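Local coordinates for N-acetyltransferase (Staphylococcus aureus subsp. aureus, PDB 4LUA), which probably transfers an acetyl group from acetyl-coenzyme A to an amino group of its substrate, at residues A[26-34]-A[121-132]. Sequence-based numbering, arbitrary orientation.
Sequences NEEFTQDSH and SIVSNNIGAKVF. With GOL (glycerol), chain B.
Phe29 and Thr30, the central pair of a type I beta turn (Glu28 to Gln31) in the loop after helix 15-25, settle against the junction of strand 117-123 and helix 127-135 in this GNAT fold, where one turn is bonded both to the end of a strand and to the start of a helix. The Thr30 carbonyl serves the strand: Val123 N donates to Thr30 O at 2.9 Å in an almost linear bond (168°), and the Val123 CG2 methyl lies against Gln31 CA. Thr30 has OG1 turned between its backbone N and carbonyl carbon (chi1 63°), where the hydroxyl donates to Glu28 OE1 at 2.6 Å; the same carboxylate oxygen also accepts from Thr30 N, so the turn is braced from within. Glu28 OE2 is in turn held by Asn89 N. On the helix side, Phe29 directs its ring edge at the face of Phe132 in a tilted edge-to-face (T-shaped) stack, with centroids 4.7 Å apart and planes at 64°; Asn99, Ser100 and Ile103 of helix 96-112 also pack on Phe132. A glycerol, probably from the crystallisation liquor, lies over one face of the Phe29 ring; its O3 donates to Phe29 O, and it also bonds the Asn126 amide. Asn126 is the N-cap of helix 127-135: OD1 accepts from Ala129 N at 3.0 Å. Its ND2 reaches across to Phe29 O, weakly, and to Gln31 O at 3.0 Å, in that carbonyl's plane.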
loop_
_atom_site.group_PDB
_atom_site.type_symbol
_atom_site.label_atom_id
_atom_site.label_comp_id
_atom_site.label_asym_id
_atom_site.label_seq_id
_atom_site.Cartn_x
_atom_site.Cartn_y
_atom_site.Cartn_z
ATOM N N ASN A 26 -3.704 12.336 0.770
ATOM C CA ASN A 26 -4.281 12.465 -0.560
ATOM C C ASN A 26 -3.517 11.622 -1.610
ATOM O O ASN A 26 -4.119 10.829 -2.348
ATOM C CB ASN A 26 -4.328 13.933 -0.989
ATOM C CG ASN A 26 -5.164 14.138 -2.221
ATOM O OD1 ASN A 26 -6.390 14.237 -2.126
ATOM N ND2 ASN A 26 -4.510 14.186 -3.398
ATOM N N GLU A 27 -2.203 11.786 -1.650
ATOM C CA GLU A 27 -1.360 11.102 -2.632
ATOM C C GLU A 27 -1.013 9.684 -2.139
ATOM O O GLU A 27 -0.420 9.480 -1.051
ATOM C CB GLU A 27 -0.061 11.892 -2.816
ATOM C CG GLU A 27 0.919 11.298 -3.797
ATOM C CD GLU A 27 2.225 12.102 -3.934
ATOM O OE1 GLU A 27 2.244 13.299 -3.556
ATOM O OE2 GLU A 27 3.200 11.497 -4.425
ATOM N N GLU A 28 -1.357 8.695 -2.951
ATOM C CA GLU A 28 -0.968 7.303 -2.659
ATOM C C GLU A 28 0.476 7.090 -3.121
ATOM O O GLU A 28 0.862 7.577 -4.181
ATOM C CB GLU A 28 -1.914 6.364 -3.426
ATOM C CG GLU A 28 -2.120 4.973 -2.824
ATOM C CD GLU A 28 -1.127 3.940 -3.315
ATOM O OE1 GLU A 28 -0.306 4.238 -4.166
ATOM O OE2 GLU A 28 -1.206 2.789 -2.797
ATOM N N PHE A 29 1.270 6.383 -2.293
ATOM C CA PHE A 29 2.733 6.335 -2.523
ATOM C C PHE A 29 3.165 5.793 -3.896
ATOM O O PHE A 29 4.225 6.215 -4.388
ATOM C CB PHE A 29 3.296 5.418 -1.402
ATOM C CG PHE A 29 4.810 5.317 -1.403
ATOM C CD1 PHE A 29 5.556 6.267 -0.737
ATOM C CD2 PHE A 29 5.428 4.253 -2.042
ATOM C CE1 PHE A 29 6.999 6.148 -0.705
ATOM C CE2 PHE A 29 6.839 4.159 -2.030
ATOM C CZ PHE A 29 7.577 5.092 -1.362
ATOM N N THR A 30 2.381 4.895 -4.480
ATOM C CA THR A 30 2.737 4.332 -5.796
ATOM C C THR A 30 2.008 4.964 -6.929
ATOM O O THR A 30 2.210 4.535 -8.073
ATOM C CB THR A 30 2.412 2.805 -5.853
ATOM O OG1 THR A 30 1.003 2.548 -5.698
ATOM C CG2 THR A 30 3.156 2.094 -4.704
ATOM N N GLN A 31 1.170 5.984 -6.680
ATOM C CA GLN A 31 0.413 6.603 -7.765
ATOM C C GLN A 31 0.977 7.981 -8.091
ATOM O O GLN A 31 2.190 8.201 -7.957
ATOM C CB GLN A 31 -1.076 6.640 -7.434
ATOM C CG GLN A 31 -1.559 5.222 -7.205
ATOM C CD GLN A 31 -3.023 5.094 -6.804
ATOM O OE1 GLN A 31 -3.766 6.075 -6.550
ATOM N NE2 GLN A 31 -3.446 3.820 -6.711
ATOM N N ASP A 32 0.161 8.908 -8.585
ATOM C CA ASP A 32 0.726 10.160 -9.057
ATOM C C ASP A 32 0.552 11.289 -8.033
ATOM O O ASP A 32 -0.356 11.279 -7.204
ATOM C CB ASP A 32 0.013 10.517 -10.382
ATOM C CG ASP A 32 0.478 11.830 -10.980
ATOM O OD1 ASP A 32 1.599 11.826 -11.565
ATOM O OD2 ASP A 32 -0.273 12.868 -10.934
ATOM N N SER A 33 1.444 12.269 -8.101
ATOM C CA SER A 33 1.436 13.408 -7.185
ATOM C C SER A 33 0.185 14.253 -7.255
ATOM O O SER A 33 -0.215 14.894 -6.262
ATOM C CB SER A 33 2.689 14.267 -7.476
ATOM O OG SER A 33 2.637 14.900 -8.727
ATOM N N HIS A 34 -0.442 14.270 -8.418
ATOM C CA HIS A 34 -1.724 14.962 -8.513
ATOM C C HIS A 34 -2.908 13.996 -8.644
ATOM O O HIS A 34 -3.990 14.264 -8.087
ATOM C CB HIS A 34 -1.730 15.898 -9.685
ATOM C CG HIS A 34 -3.018 16.654 -9.807
ATOM N ND1 HIS A 34 -3.880 16.461 -10.856
ATOM C CD2 HIS A 34 -3.611 17.567 -8.995
ATOM C CE1 HIS A 34 -4.941 17.240 -10.710
ATOM N NE2 HIS A 34 -4.810 17.913 -9.580
ATOM N N SER A 121 1.809 -2.560 -7.589
ATOM C CA SER A 121 1.719 -1.866 -8.872
ATOM C C SER A 121 2.137 -0.410 -8.667
ATOM O O SER A 121 1.856 0.179 -7.608
ATOM C CB SER A 121 0.275 -1.920 -9.481
ATOM O OG SER A 121 -0.617 -1.402 -8.466
ATOM N N ILE A 122 2.858 0.129 -9.660
ATOM C CA ILE A 122 3.431 1.506 -9.483
ATOM C C ILE A 122 3.186 2.240 -10.784
ATOM O O ILE A 122 3.519 1.757 -11.897
ATOM C CB ILE A 122 4.960 1.420 -9.205
ATOM C CG1 ILE A 122 5.224 0.531 -7.979
ATOM C CG2 ILE A 122 5.544 2.849 -8.957
ATOM C CD1 ILE A 122 6.747 0.369 -7.681
ATOM N N VAL A 123 2.638 3.465 -10.710
ATOM C CA VAL A 123 2.466 4.205 -11.943
ATOM C C VAL A 123 3.800 4.400 -12.655
ATOM O O VAL A 123 4.864 4.588 -12.020
ATOM C CB VAL A 123 1.816 5.564 -11.636
ATOM C CG1 VAL A 123 1.927 6.517 -12.819
ATOM C CG2 VAL A 123 0.324 5.321 -11.226
ATOM N N SER A 124 3.759 4.325 -13.967
ATOM C CA SER A 124 5.008 4.091 -14.689
ATOM C C SER A 124 6.126 5.101 -14.603
ATOM O O SER A 124 7.280 4.714 -14.800
ATOM C CB SER A 124 4.721 3.713 -16.127
ATOM O OG SER A 124 4.221 4.837 -16.795
ATOM N N ASN A 125 5.823 6.370 -14.321
ATOM C CA ASN A 125 6.945 7.312 -14.222
ATOM C C ASN A 125 7.280 7.604 -12.760
ATOM O O ASN A 125 8.158 8.446 -12.505
ATOM C CB ASN A 125 6.588 8.592 -14.958
ATOM C CG ASN A 125 5.328 9.245 -14.385
ATOM O OD1 ASN A 125 4.484 8.586 -13.733
ATOM N ND2 ASN A 125 5.180 10.558 -14.648
ATOM N N ASN A 126 6.682 6.869 -11.821
ATOM C CA ASN A 126 7.012 7.051 -10.397
ATOM C C ASN A 126 8.279 6.249 -10.045
ATOM O O ASN A 126 8.229 5.198 -9.377
ATOM C CB ASN A 126 5.827 6.691 -9.490
ATOM C CG ASN A 126 6.028 7.114 -8.074
ATOM O OD1 ASN A 126 7.186 7.358 -7.609
ATOM N ND2 ASN A 126 4.920 7.158 -7.322
ATOM N N ILE A 127 9.436 6.790 -10.456
ATOM C CA ILE A 127 10.708 6.074 -10.224
ATOM C C ILE A 127 11.078 6.102 -8.760
ATOM O O ILE A 127 11.757 5.170 -8.267
ATOM C CB ILE A 127 11.807 6.649 -11.128
ATOM C CG1 ILE A 127 13.151 5.879 -11.046
ATOM C CG2 ILE A 127 12.109 8.124 -10.721
ATOM C CD1 ILE A 127 12.996 4.486 -11.602
ATOM N N GLY A 128 10.640 7.120 -7.994
ATOM C CA GLY A 128 10.901 7.097 -6.570
ATOM C C GLY A 128 10.340 5.837 -5.913
ATOM O O GLY A 128 10.995 5.169 -5.072
ATOM N N ALA A 129 9.063 5.534 -6.245
ATOM C CA ALA A 129 8.435 4.369 -5.633
ATOM C C ALA A 129 9.066 3.077 -6.169
ATOM O O ALA A 129 9.231 2.088 -5.384
ATOM C CB ALA A 129 6.907 4.385 -5.921
ATOM N N LYS A 130 9.421 3.040 -7.464
ATOM C CA LYS A 130 10.018 1.813 -8.016
ATOM C C LYS A 130 11.385 1.540 -7.358
ATOM O O LYS A 130 11.666 0.399 -6.953
ATOM C CB LYS A 130 10.159 1.944 -9.551
ATOM C CG LYS A 130 10.430 0.600 -10.262
ATOM C CD LYS A 130 10.281 0.712 -11.804
ATOM C CE LYS A 130 11.644 0.587 -12.513
ATOM N NZ LYS A 130 11.644 1.390 -13.817
ATOM N N VAL A 131 12.239 2.573 -7.206
ATOM C CA VAL A 131 13.523 2.374 -6.540
ATOM C C VAL A 131 13.377 1.972 -5.065
ATOM O O VAL A 131 14.120 1.120 -4.562
ATOM C CB VAL A 131 14.393 3.653 -6.691
ATOM C CG1 VAL A 131 15.594 3.624 -5.723
ATOM C CG2 VAL A 131 14.857 3.735 -8.144
ATOM N N PHE A 132 12.375 2.568 -4.397
ATOM C CA PHE A 132 12.092 2.220 -3.013
ATOM C C PHE A 132 11.773 0.702 -2.923
ATOM O O PHE A 132 12.321 -0.013 -2.067
ATOM C CB PHE A 132 10.909 3.088 -2.552
ATOM C CG PHE A 132 10.233 2.587 -1.318
ATOM C CD1 PHE A 132 9.150 1.661 -1.411
ATOM C CD2 PHE A 132 10.623 3.064 -0.063
ATOM C CE1 PHE A 132 8.530 1.207 -0.202
ATOM C CE2 PHE A 132 9.941 2.644 1.101
ATOM C CZ PHE A 132 8.948 1.697 1.018
HETATM C C1 GOL B . 9.202 8.408 -3.471
HETATM O O1 GOL B . 10.354 9.262 -3.730
HETATM C C2 GOL B . 7.958 8.932 -4.211
HETATM O O2 GOL B . 8.227 9.023 -5.619
HETATM C C3 GOL B . 6.714 8.040 -3.886
HETATM O O3 GOL B . 5.577 8.633 -4.493
HETATM O O HOH W 1 -1.667 1.555 -7.842
HETATM O O HOH W 2 2.425 11.921 -14.217
#